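Local structure of Ral guanine nucleotide dissociation stimulator-like 2 (Mus musculus, 4JGW) at residues S123-L126 with D132-S135; R143-L148 with D165-L170; G54-L59 with A85-P90; R61-A66 with M73-A78. The protein probably acts as a guanine nucleotide exchange factor for Ral-type small G proteins and is a putative effector of Ras and Rap. All coordinates share one frame; numbering follows the deposited sequence.

Contact 1: S123-L126 with D132-S135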
loop_
_atom_site.group_PDB
_atom_site.type_symbol
_atom_site.label_atom_id
_atom_site.label_comp_id
_atom_site.label_asym_id
_atom_site.label_seq_id
_atom_site.Cartn_x
_atom_site.Cartn_y
_atom_site.Cartn_z
ATOM N N SER A 123 -10.377 19.010 5.511
ATOM C CA SER A 123 -10.628 18.116 6.643
ATOM C C SER A 123 -10.478 16.651 6.235
ATOM O O SER A 123 -9.836 15.871 6.942
ATOM C CB SER A 123 -12.000 18.378 7.280
ATOM O OG SER A 123 -13.050 18.215 6.340
ATOM N N THR A 124 -11.057 16.290 5.090
ATOM C CA THR A 124 -10.906 14.942 4.534
ATOM C C THR A 124 -9.432 14.624 4.249
ATOM O O THR A 124 -8.949 13.552 4.610
ATOM C CB THR A 124 -11.768 14.749 3.259
ATOM O OG1 THR A 124 -13.149 14.948 3.584
ATOM C CG2 THR A 124 -11.597 13.347 2.684
ATOM N N TRP A 125 -8.733 15.571 3.622
ATOM C CA TRP A 125 -7.300 15.453 3.322
ATOM C C TRP A 125 -6.471 15.204 4.583
ATOM O O TRP A 125 -5.636 14.297 4.615
ATOM C CB TRP A 125 -6.814 16.714 2.592
ATOM C CG TRP A 125 -5.405 16.672 2.038
ATOM C CD1 TRP A 125 -4.542 15.612 2.037
ATOM C CD2 TRP A 125 -4.725 17.739 1.359
ATOM N NE1 TRP A 125 -3.359 15.961 1.430
ATOM C CE2 TRP A 125 -3.445 17.259 1.001
ATOM C CE3 TRP A 125 -5.069 19.057 1.032
ATOM C CZ2 TRP A 125 -2.510 18.050 0.327
ATOM C CZ3 TRP A 125 -4.135 19.846 0.364
ATOM C CH2 TRP A 125 -2.870 19.338 0.019
ATOM N N LEU A 126 -6.719 16.007 5.615
ATOM C CA LEU A 126 -5.997 15.901 6.880
ATOM C C LEU A 126 -6.311 14.593 7.606
ATOM O O LEU A 126 -5.410 13.952 8.156
ATOM C CB LEU A 126 -6.306 17.108 7.771
ATOM C CG LEU A 126 -5.670 17.204 9.162
ATOM C CD1 LEU A 126 -4.144 17.219 9.092
ATOM C CD2 LEU A 126 -6.187 18.443 9.868
ATOM N N ASP A 132 0.984 14.182 5.290
ATOM C CA ASP A 132 1.215 15.163 4.226
ATOM C C ASP A 132 1.537 16.550 4.778
ATOM O O ASP A 132 2.284 17.309 4.163
ATOM C CB ASP A 132 -0.003 15.256 3.297
ATOM C CG ASP A 132 -0.092 14.102 2.309
ATOM O OD1 ASP A 132 0.717 13.154 2.391
ATOM O OD2 ASP A 132 -0.986 14.145 1.440
ATOM N N PHE A 133 0.972 16.864 5.941
ATOM C CA PHE A 133 1.087 18.192 6.539
ATOM C C PHE A 133 2.190 18.266 7.596
ATOM O O PHE A 133 2.247 17.443 8.515
ATOM C CB PHE A 133 -0.254 18.621 7.141
ATOM C CG PHE A 133 -1.384 18.654 6.149
ATOM C CD1 PHE A 133 -2.199 17.541 5.966
ATOM C CD2 PHE A 133 -1.629 19.796 5.393
ATOM C CE1 PHE A 133 -3.245 17.567 5.045
ATOM C CE2 PHE A 133 -2.671 19.831 4.470
ATOM C CZ PHE A 133 -3.481 18.714 4.298
ATOM N N GLY A 134 3.059 19.261 7.453
ATOM C CA GLY A 134 4.149 19.485 8.395
ATOM C C GLY A 134 4.577 20.937 8.449
ATOM O O GLY A 134 3.738 21.841 8.482
ATOM N N SER A 135 5.890 21.155 8.457
ATOM C CA SER A 135 6.468 22.495 8.528
ATOM C C SER A 135 6.452 23.197 7.173
ATOM O O SER A 135 6.433 24.427 7.106
ATOM C CB SER A 135 7.901 22.422 9.067
ATOM O OG SER A 135 8.547 23.682 8.989
#

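Contact 2: R143-L148 with D165-L170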
loop_
_atom_site.group_PDB
_atom_site.type_symbol
_atom_site.label_atom_id
_atom_site.label_comp_id
_atom_site.label_asym_id
_atom_site.label_seq_id
_atom_site.Cartn_x
_atom_site.Cartn_y
_atom_site.Cartn_z
ATOM N N ARG A 143 -1.871 31.632 5.011
ATOM C CA ARG A 143 -2.609 32.090 3.838
ATOM C C ARG A 143 -4.090 31.715 3.940
ATOM O O ARG A 143 -4.960 32.467 3.498
ATOM C CB ARG A 143 -2.001 31.456 2.589
ATOM C CG ARG A 143 -1.895 32.356 1.379
ATOM C CD ARG A 143 -1.354 31.562 0.203
ATOM N NE ARG A 143 -1.165 32.373 -0.993
ATOM C CZ ARG A 143 -0.740 31.901 -2.162
ATOM N NH1 ARG A 143 -0.463 30.610 -2.307
ATOM N NH2 ARG A 143 -0.595 32.722 -3.195
ATOM N N LEU A 144 -4.366 30.552 4.528
ATOM C CA LEU A 144 -5.734 30.061 4.689
ATOM C C LEU A 144 -6.483 30.748 5.830
ATOM O O LEU A 144 -7.602 31.228 5.638
ATOM C CB LEU A 144 -5.747 28.539 4.885
ATOM C CG LEU A 144 -7.078 27.860 5.241
ATOM C CD1 LEU A 144 -8.062 27.894 4.075
ATOM C CD2 LEU A 144 -6.845 26.430 5.702
ATOM N N GLU A 145 -5.870 30.788 7.014
ATOM C CA GLU A 145 -6.554 31.309 8.201
ATOM C C GLU A 145 -6.709 32.833 8.202
ATOM O O GLU A 145 -7.605 33.364 8.859
ATOM C CB GLU A 145 -5.919 30.786 9.504
ATOM C CG GLU A 145 -4.736 31.576 10.050
ATOM C CD GLU A 145 -4.348 31.133 11.456
ATOM O OE1 GLU A 145 -3.822 30.008 11.608
ATOM O OE2 GLU A 145 -4.568 31.911 12.409
ATOM N N SER A 146 -5.848 33.524 7.453
ATOM C CA SER A 146 -5.997 34.964 7.243
ATOM C C SER A 146 -7.161 35.246 6.297
ATOM O O SER A 146 -7.819 36.276 6.413
ATOM C CB SER A 146 -4.707 35.586 6.702
ATOM O OG SER A 146 -4.430 35.138 5.386
ATOM N N PHE A 147 -7.403 34.323 5.366
ATOM C CA PHE A 147 -8.532 34.410 4.439
ATOM C C PHE A 147 -9.867 34.244 5.163
ATOM O O PHE A 147 -10.843 34.929 4.844
ATOM C CB PHE A 147 -8.388 33.371 3.317
ATOM C CG PHE A 147 -9.692 32.986 2.666
ATOM C CD1 PHE A 147 -10.235 33.764 1.647
ATOM C CD2 PHE A 147 -10.378 31.845 3.073
ATOM C CE1 PHE A 147 -11.443 33.412 1.048
ATOM C CE2 PHE A 147 -11.586 31.487 2.481
ATOM C CZ PHE A 147 -12.118 32.271 1.467
ATOM N N LEU A 148 -9.897 33.331 6.132
ATOM C CA LEU A 148 -11.111 33.008 6.885
ATOM C C LEU A 148 -11.545 34.138 7.818
ATOM O O LEU A 148 -12.735 34.442 7.918
ATOM C CB LEU A 148 -10.924 31.705 7.674
ATOM C CG LEU A 148 -10.813 30.403 6.869
ATOM C CD1 LEU A 148 -10.076 29.338 7.660
ATOM C CD2 LEU A 148 -12.185 29.899 6.435
ATOM N N ASP A 165 -11.962 24.085 14.193
ATOM C CA ASP A 165 -11.290 22.830 14.524
ATOM C C ASP A 165 -10.269 22.409 13.466
ATOM O O ASP A 165 -9.258 21.787 13.794
ATOM C CB ASP A 165 -12.308 21.711 14.754
ATOM C CG ASP A 165 -12.923 21.754 16.143
ATOM O OD1 ASP A 165 -12.546 20.910 16.982
ATOM O OD2 ASP A 165 -13.773 22.635 16.398
ATOM N N LEU A 166 -10.541 22.752 12.207
ATOM C CA LEU A 166 -9.641 22.432 11.098
ATOM C C LEU A 166 -8.294 23.139 11.241
ATOM O O LEU A 166 -7.244 22.517 11.070
ATOM C CB LEU A 166 -10.290 22.764 9.747
ATOM C CG LEU A 166 -9.456 22.591 8.467
ATOM C CD1 LEU A 166 -9.028 21.142 8.250
ATOM C CD2 LEU A 166 -10.211 23.107 7.257
ATOM N N ILE A 167 -8.337 24.433 11.558
ATOM C CA ILE A 167 -7.125 25.235 11.744
ATOM C C ILE A 167 -6.300 24.694 12.913
ATOM O O ILE A 167 -5.088 24.511 12.786
ATOM C CB ILE A 167 -7.448 26.740 11.955
ATOM C CG1 ILE A 167 -8.344 27.264 10.828
ATOM C CG2 ILE A 167 -6.160 27.566 12.038
ATOM C CD1 ILE A 167 -9.165 28.488 11.203
ATOM N N ARG A 168 -6.973 24.422 14.031
ATOM C CA ARG A 168 -6.343 23.847 15.222
ATOM C C ARG A 168 -5.657 22.512 14.918
ATOM O O ARG A 168 -4.525 22.278 15.349
ATOM C CB ARG A 168 -7.376 23.677 16.341
ATOM C CG ARG A 168 -6.845 23.023 17.615
ATOM C CD ARG A 168 -7.909 22.961 18.702
ATOM N NE ARG A 168 -9.032 22.091 18.351
ATOM C CZ ARG A 168 -9.168 20.829 18.753
ATOM N NH1 ARG A 168 -8.253 20.265 19.534
ATOM N NH2 ARG A 168 -10.229 20.127 18.375
ATOM N N ASN A 169 -6.349 21.652 14.172
ATOM C CA ASN A 169 -5.810 20.354 13.773
ATOM C C ASN A 169 -4.646 20.469 12.788
ATOM O O ASN A 169 -3.713 19.664 12.827
ATOM C CB ASN A 169 -6.915 19.457 13.206
ATOM C CG ASN A 169 -7.888 18.974 14.272
ATOM O OD1 ASN A 169 -7.487 18.578 15.367
ATOM N ND2 ASN A 169 -9.176 18.994 13.949
ATOM N N LEU A 170 -4.703 21.474 11.915
ATOM C CA LEU A 170 -3.621 21.749 10.968
ATOM C C LEU A 170 -2.416 22.404 11.644
ATOM O O LEU A 170 -1.284 22.249 11.180
ATOM C CB LEU A 170 -4.114 22.617 9.803
ATOM C CG LEU A 170 -4.989 21.976 8.716
ATOM C CD1 LEU A 170 -5.685 23.049 7.893
ATOM C CD2 LEU A 170 -4.189 21.046 7.812
#

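Contact 3: G54-L59 with A85-P90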
loop_
_atom_site.group_PDB
_atom_site.type_symbol
_atom_site.label_atom_id
_atom_site.label_comp_id
_atom_site.label_asym_id
_atom_site.label_seq_id
_atom_site.Cartn_x
_atom_site.Cartn_y
_atom_site.Cartn_z
ATOM N N GLY A 54 -6.943 17.810 -17.225
ATOM C CA GLY A 54 -6.940 19.253 -17.035
ATOM C C GLY A 54 -5.674 19.764 -16.388
ATOM O O GLY A 54 -4.862 18.981 -15.889
ATOM N N THR A 55 -5.509 21.085 -16.398
ATOM C CA THR A 55 -4.374 21.728 -15.743
ATOM C C THR A 55 -4.501 21.591 -14.232
ATOM O O THR A 55 -5.596 21.349 -13.711
ATOM C CB THR A 55 -4.267 23.230 -16.102
ATOM O OG1 THR A 55 -5.426 23.924 -15.626
ATOM C CG2 THR A 55 -4.134 23.430 -17.610
ATOM N N LEU A 56 -3.380 21.754 -13.534
ATOM C CA LEU A 56 -3.351 21.693 -12.078
ATOM C C LEU A 56 -4.321 22.704 -11.459
ATOM O O LEU A 56 -4.959 22.424 -10.439
ATOM C CB LEU A 56 -1.922 21.917 -11.574
ATOM C CG LEU A 56 -1.531 21.427 -10.176
ATOM C CD1 LEU A 56 -1.913 19.967 -9.938
ATOM C CD2 LEU A 56 -0.037 21.630 -9.959
ATOM N N GLU A 57 -4.435 23.867 -12.098
ATOM C CA GLU A 57 -5.368 24.913 -11.682
ATOM C C GLU A 57 -6.824 24.484 -11.896
ATOM O O GLU A 57 -7.696 24.791 -11.077
ATOM C CB GLU A 57 -5.086 26.217 -12.443
ATOM C CG GLU A 57 -3.799 26.951 -12.030
ATOM C CD GLU A 57 -2.518 26.306 -12.563
ATOM O OE1 GLU A 57 -2.590 25.442 -13.467
ATOM O OE2 GLU A 57 -1.428 26.673 -12.072
ATOM N N ALA A 58 -7.074 23.775 -12.996
ATOM C CA ALA A 58 -8.414 23.286 -13.324
ATOM C C ALA A 58 -8.842 22.142 -12.407
ATOM O O ALA A 58 -10.027 21.999 -12.096
ATOM C CB ALA A 58 -8.482 22.856 -14.780
ATOM N N LEU A 59 -7.874 21.333 -11.982
ATOM C CA LEU A 59 -8.126 20.261 -11.021
ATOM C C LEU A 59 -8.635 20.833 -9.700
ATOM O O LEU A 59 -9.555 20.282 -9.095
ATOM C CB LEU A 59 -6.867 19.414 -10.784
ATOM C CG LEU A 59 -6.217 18.650 -11.946
ATOM C CD1 LEU A 59 -5.107 17.742 -11.431
ATOM C CD2 LEU A 59 -7.220 17.841 -12.753
ATOM N N ALA A 85 2.415 12.386 -6.672
ATOM C CA ALA A 85 3.025 11.770 -7.847
ATOM C C ALA A 85 3.284 12.774 -8.972
ATOM O O ALA A 85 4.179 12.564 -9.795
ATOM C CB ALA A 85 2.169 10.613 -8.348
ATOM N N PHE A 86 2.506 13.857 -9.007
ATOM C CA PHE A 86 2.609 14.855 -10.085
ATOM C C PHE A 86 2.755 16.304 -9.605
ATOM O O PHE A 86 3.174 17.174 -10.371
ATOM C CB PHE A 86 1.442 14.723 -11.081
ATOM C CG PHE A 86 0.073 14.815 -10.450
ATOM C CD1 PHE A 86 -0.576 16.039 -10.334
ATOM C CD2 PHE A 86 -0.574 13.670 -9.989
ATOM C CE1 PHE A 86 -1.843 16.125 -9.757
ATOM C CE2 PHE A 86 -1.841 13.746 -9.413
ATOM C CZ PHE A 86 -2.475 14.974 -9.299
ATOM N N THR A 87 2.394 16.560 -8.350
ATOM C CA THR A 87 2.589 17.875 -7.732
ATOM C C THR A 87 3.140 17.691 -6.313
ATOM O O THR A 87 3.726 16.651 -6.011
ATOM C CB THR A 87 1.289 18.754 -7.782
ATOM O OG1 THR A 87 1.564 20.060 -7.264
ATOM C CG2 THR A 87 0.132 18.128 -6.994
ATOM N N SER A 88 2.984 18.694 -5.452
ATOM C CA SER A 88 3.362 18.549 -4.049
ATOM C C SER A 88 2.271 19.082 -3.127
ATOM O O SER A 88 1.405 19.850 -3.555
ATOM C CB SER A 88 4.704 19.231 -3.764
ATOM O OG SER A 88 4.576 20.639 -3.738
ATOM N N THR A 89 2.321 18.655 -1.867
ATOM C CA THR A 89 1.364 19.075 -0.842
ATOM C C THR A 89 1.322 20.598 -0.631
ATOM O O THR A 89 0.231 21.169 -0.592
ATOM C CB THR A 89 1.595 18.315 0.492
ATOM O OG1 THR A 89 1.314 16.925 0.296
ATOM C CG2 THR A 89 0.705 18.849 1.604
ATOM N N PRO A 90 2.496 21.261 -0.504
ATOM C CA PRO A 90 2.436 22.722 -0.388
ATOM C C PRO A 90 1.941 23.405 -1.667
ATOM O O PRO A 90 1.275 24.438 -1.593
ATOM C CB PRO A 90 3.885 23.121 -0.080
ATOM C CG PRO A 90 4.713 21.974 -0.528
ATOM C CD PRO A 90 3.873 20.755 -0.332
#

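Contact 4: R61-A66 with M73-A78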
loop_
_atom_site.group_PDB
_atom_site.type_symbol
_atom_site.label_atom_id
_atom_site.label_comp_id
_atom_site.label_asym_id
_atom_site.label_seq_id
_atom_site.Cartn_x
_atom_site.Cartn_y
_atom_site.Cartn_z
ATOM N N ARG A 61 -10.118 23.837 -9.283
ATOM C CA ARG A 61 -11.452 24.402 -9.527
ATOM C C ARG A 61 -12.526 23.326 -9.389
ATOM O O ARG A 61 -13.550 23.541 -8.739
ATOM C CB ARG A 61 -11.544 25.065 -10.909
ATOM C CG ARG A 61 -10.851 26.417 -11.016
ATOM C CD ARG A 61 -11.288 27.189 -12.267
ATOM N NE ARG A 61 -10.792 26.589 -13.507
ATOM C CZ ARG A 61 -9.616 26.864 -14.069
ATOM N NH1 ARG A 61 -8.784 27.735 -13.511
ATOM N NH2 ARG A 61 -9.265 26.261 -15.198
ATOM N N HIS A 62 -12.270 22.170 -9.998
ATOM C CA HIS A 62 -13.150 21.007 -9.908
ATOM C C HIS A 62 -13.185 20.454 -8.476
ATOM O O HIS A 62 -14.237 20.028 -7.996
ATOM C CB HIS A 62 -12.691 19.938 -10.908
ATOM C CG HIS A 62 -13.628 18.776 -11.046
ATOM N ND1 HIS A 62 -14.941 18.914 -11.441
ATOM C CD2 HIS A 62 -13.425 17.448 -10.876
ATOM C CE1 HIS A 62 -15.512 17.724 -11.490
ATOM N NE2 HIS A 62 -14.613 16.816 -11.155
ATOM N N LEU A 63 -12.037 20.494 -7.798
ATOM C CA LEU A 63 -11.917 20.054 -6.401
ATOM C C LEU A 63 -12.862 20.828 -5.480
ATOM O O LEU A 63 -13.516 20.244 -4.612
ATOM C CB LEU A 63 -10.478 20.243 -5.907
ATOM C CG LEU A 63 -9.765 19.251 -4.975
ATOM C CD1 LEU A 63 -8.753 20.002 -4.105
ATOM C CD2 LEU A 63 -10.698 18.421 -4.104
ATOM N N LEU A 64 -12.933 22.142 -5.685
ATOM C CA LEU A 64 -13.668 23.030 -4.788
ATOM C C LEU A 64 -15.087 23.348 -5.271
ATOM O O LEU A 64 -15.771 24.200 -4.701
ATOM C CB LEU A 64 -12.868 24.315 -4.523
ATOM C CG LEU A 64 -11.448 24.181 -3.951
ATOM C CD1 LEU A 64 -10.883 25.548 -3.614
ATOM C CD2 LEU A 64 -11.397 23.277 -2.723
ATOM N N ASP A 65 -15.517 22.651 -6.321
ATOM C CA ASP A 65 -16.879 22.752 -6.827
ATOM C C ASP A 65 -17.799 21.871 -5.985
ATOM O O ASP A 65 -17.532 20.681 -5.793
ATOM C CB ASP A 65 -16.925 22.336 -8.303
ATOM C CG ASP A 65 -18.303 22.521 -8.933
ATOM O OD1 ASP A 65 -19.161 23.219 -8.350
ATOM O OD2 ASP A 65 -18.524 21.966 -10.029
ATOM N N ALA A 66 -18.883 22.468 -5.492
ATOM C CA ALA A 66 -19.847 21.786 -4.622
ATOM C C ALA A 66 -20.537 20.585 -5.272
ATOM O O ALA A 66 -20.969 19.663 -4.578
ATOM C CB ALA A 66 -20.883 22.779 -4.110
ATOM N N MET A 73 -17.631 11.248 -7.907
ATOM C CA MET A 73 -17.316 10.832 -6.533
ATOM C C MET A 73 -15.894 10.310 -6.291
ATOM O O MET A 73 -15.396 10.397 -5.170
ATOM C CB MET A 73 -18.380 9.888 -5.941
ATOM C CG MET A 73 -19.279 9.181 -6.932
ATOM S SD MET A 73 -20.660 8.330 -6.129
ATOM C CE MET A 73 -21.976 9.537 -6.258
ATOM N N MET A 74 -15.239 9.793 -7.328
ATOM C CA MET A 74 -13.862 9.323 -7.181
ATOM C C MET A 74 -12.834 10.461 -7.182
ATOM O O MET A 74 -11.731 10.300 -6.659
ATOM C CB MET A 74 -13.501 8.273 -8.241
ATOM C CG MET A 74 -12.183 7.544 -7.942
ATOM S SD MET A 74 -11.631 6.363 -9.185
ATOM C CE MET A 74 -12.844 5.055 -8.987
ATOM N N PHE A 75 -13.204 11.609 -7.751
ATOM C CA PHE A 75 -12.241 12.684 -8.003
ATOM C C PHE A 75 -11.484 13.173 -6.769
ATOM O O PHE A 75 -10.254 13.191 -6.765
ATOM C CB PHE A 75 -12.892 13.876 -8.709
ATOM C CG PHE A 75 -11.924 14.980 -9.022
ATOM C CD1 PHE A 75 -11.118 14.910 -10.152
ATOM C CD2 PHE A 75 -11.793 16.070 -8.170
ATOM C CE1 PHE A 75 -10.208 15.915 -10.437
ATOM C CE2 PHE A 75 -10.884 17.085 -8.449
ATOM C CZ PHE A 75 -10.092 17.008 -9.584
ATOM N N THR A 76 -12.228 13.582 -5.743
ATOM C CA THR A 76 -11.653 14.155 -4.529
ATOM C C THR A 76 -10.683 13.202 -3.808
ATOM O O THR A 76 -9.539 13.581 -3.556
ATOM C CB THR A 76 -12.759 14.678 -3.570
ATOM O OG1 THR A 76 -13.605 15.593 -4.278
ATOM C CG2 THR A 76 -12.160 15.378 -2.354
ATOM N N PRO A 77 -11.123 11.968 -3.480
ATOM C CA PRO A 77 -10.188 11.068 -2.799
ATOM C C PRO A 77 -9.005 10.639 -3.675
ATOM O O PRO A 77 -7.897 10.483 -3.164
ATOM C CB PRO A 77 -11.060 9.861 -2.431
ATOM C CG PRO A 77 -12.203 9.909 -3.386
ATOM C CD PRO A 77 -12.464 11.363 -3.611
ATOM N N ALA A 78 -9.244 10.465 -4.974
ATOM C CA ALA A 78 -8.186 10.107 -5.920
ATOM C C ALA A 78 -7.119 11.191 -6.030
ATOM O O ALA A 78 -5.927 10.887 -5.997
ATOM C CB ALA A 78 -8.767 9.784 -7.295
HETATM O O HOH W 1 -14.769 18.151 -3.677
#

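Contact 1: S123-L126 with D132-S135
Trp125 and Phe133 meet as a T-shaped aromatic pair where the helical REM (RasGEF N-terminal) domain turns from helix 108-128 towards helix 138-151. Residues 123-126 lie near the C-terminal end of the first helix. Residues 132-135 belong to the connection that follows it. The tight part is built from two buried rings. The edge of Phe133 points at the face of the Trp125 indole, with Phe133 CZ 3.3 Å from Trp125 CD2. The planes stand 60° apart, and the centroid of the five-membered ring is 4.6 Å from that of the Phe133 ring. CZ sits over the middle of the indole, so most of the indole carbons share this one contact. Leu170 of helix 164-172 packs on both Leu126 and Phe133, while His83 makes a second edge-to-face pair with Trp125.

The looser margin is formed by Leu126 and Asp132, both partly exposed to solvent. Leu126 gives the phenyl ring little more than one methyl group: its CD1 lies 3.7 Å from Phe133 CD1, and it comes at the ring obliquely.

Asp132 lies at the same partly exposed margin and meets the edge of the indole, where it satisfies the one polar atom of that buried ring. With CG anti to its carbonyl carbon (chi1 -78°), the carboxylate reaches the indole edge and stands almost perpendicular to the ring. Trp125 NE1 donates its N-H to the anti lone pair of Asp132 OD2, 3.0 Å away, in a bond that is nearly straight at 170° and runs within the indole plane.

Contact 2: R143-L148 with D165-L170
Ile167 faces Glu145 and Leu148 across two nearly antiparallel helices, 138-151 and 164-172, in the N-terminal Ras-GEF region. The axes of the two short segments approach to 11.2 Å, and their directions differ by 159°. At this spacing the helices meet mainly through the branch ends of Leu144, Leu148, Ile167 and Leu170, and through Glu145.

Ile167 can be followed outward. Its CB points at the facing helix and carries two branches. CG2 stands anti to the backbone N, and CG1 lies anti to the carbonyl carbon (chi1 -53°). The branches part to meet different partners. CG2 takes the Glu145 side: it lies 4.1 Å from Glu145 CB and 3.4 Å from Glu145 OE1, with the two side chains crossing at about a right angle. CG1 comes within 4.2 Å of Leu148 CD1. The chain then ends at CD1, which meets Leu148 CD1 tip to tip at 3.8 Å.

One turn further along helix 164-172, Leu170 CD1 touches Leu144 CD2 at 4.2 Å, a lighter contact. Leu144 also packs on Phe93 and Leu100 of helix 89-101, which ties the pair to the rest of the bundle.

Glu145 serves two ends. Its CB and OE1 lie beside the methyl group Ile167 CG2, while OE2 forms a salt bridge with Arg171. That charge pairing probably keeps the acid ionised beside an apolar neighbour. The segments themselves are joined by van der Waals contact alone, so shape and the burial of methyl groups hold them. The salt bridge to Arg171, just past the segment, adds a charged link between the same two helices.

Contact 3: G54-L59 with A85-P90
Leu56 in the first turn of helix 56-63 faces Thr87 in the loop before helix 89-101, with their CA atoms 8.3 Å apart. Both segments lead into helices. Thr55 is the N-cap of the first: its OG1 accepts from Ala58 N at 3.1 Å. Ser88 is the N-cap of the second, and its OG takes a weak bond from Ala91 N. The contact therefore joins the starts of two helices within the REM domain.

Leu56 is the main contributor from its segment. Its CG is anti to the backbone N (chi1 -159°), which sends the two methyl groups over the loop, where they divide the work. CD1 lies in the plane of the Phe86 ring, against its edge, 3.8 Å from Phe86 CE1. CD2 turns to Thr87 and lies 3.5 Å from Thr87 OG1, an apolar approach to a hydroxyl. Thr87 CB also touches Leu56 CD2, at 3.8 Å, and its methyl CG2 stands 4.0 Å from Leu56 CD1. The leucine thus covers one side of the threonine.

Leu59, one turn later, comes to Phe86 from the opposite direction. Its CD1 is 4.0 Å from Phe86 CE1. The same ring carbon therefore serves both leucines. The buried area is small, and the contact is van der Waals packing, with one hydroxyl oxygen among the touching atoms.

Ile414 of strand 414-415 touches Leu56, Leu59 and Phe86 together and completes the cluster. Arg419 of helix 416-436 also packs on Phe86, and Leu95 of helix 89-101 on Leu56. Beside them, Gly54 ends strand 46-54 and is backbone-bonded to Ile414, so the contact lies where REM helices meet the four-stranded antiparallel sheet.

Contact 4: R61-A66 with M73-A78
His62 and Phe75 both hold CG anti to the backbone N (chi1 -172° and -178°), and these torsions carry the two rings into the gap between helix 56-63 and helix 75-82. There they form a T-shaped pair. The edge of the imidazole points at the face of Phe75, with the planes 74° apart and the centroids 4.4 Å apart. His62 CD2 sits over the middle of the phenyl ring, 3.4 Å from Phe75 CG. His62 NE2, next to it, bonds to Asp72 OD2, which helps to fix the rotation of the imidazole. Phe26 makes another edge-to-face pair with His62, and Phe416 meets Phe75.

Leu63 packs alongside. Its CB lies 4.1 Å from Phe75 CE2, and its CD2 meets Thr76 CG2 at 3.8 Å, the side chains crossing at about a right angle.

A water bridges the backbone carbonyl of Leu63 and the hydroxyl of Thr76. It donates to Leu63 O at 2.6 Å, at the C-terminal end of helix 56-63, and bonds Thr76 OG1 at 2.9 Å.

This is core packing between helix 56-63 and helix 75-82, with short helix 68-71 in the connection, sealed by an aromatic edge-to-face pair in the helical part of the REM domain.

All four contacts lie in the N-terminal Ras-GEF (REM) region. Contacts 3 and 4 share helix 56-63, with centres 12 Å apart, and touch where Leu59 O lies 3.4 Å from Phe75 CZ. Both also pack against helix 416-436, which belongs to the Ras-GEF part of the chain. Contacts 1 and 2 are likewise 12 Å apart between centres; Leu126 CD2 meets Asn169 CB at 3.6 Å. Contact 1 bridges to contact 3 through Thr89, whose CG2 lies 3.6 Å from Trp125 CZ2. Contacts 2 and 4 are separate, with centres 20 Å apart and nearest atoms about 9 Å apart. None of the four involves a ligand; they describe packing of the REM domain.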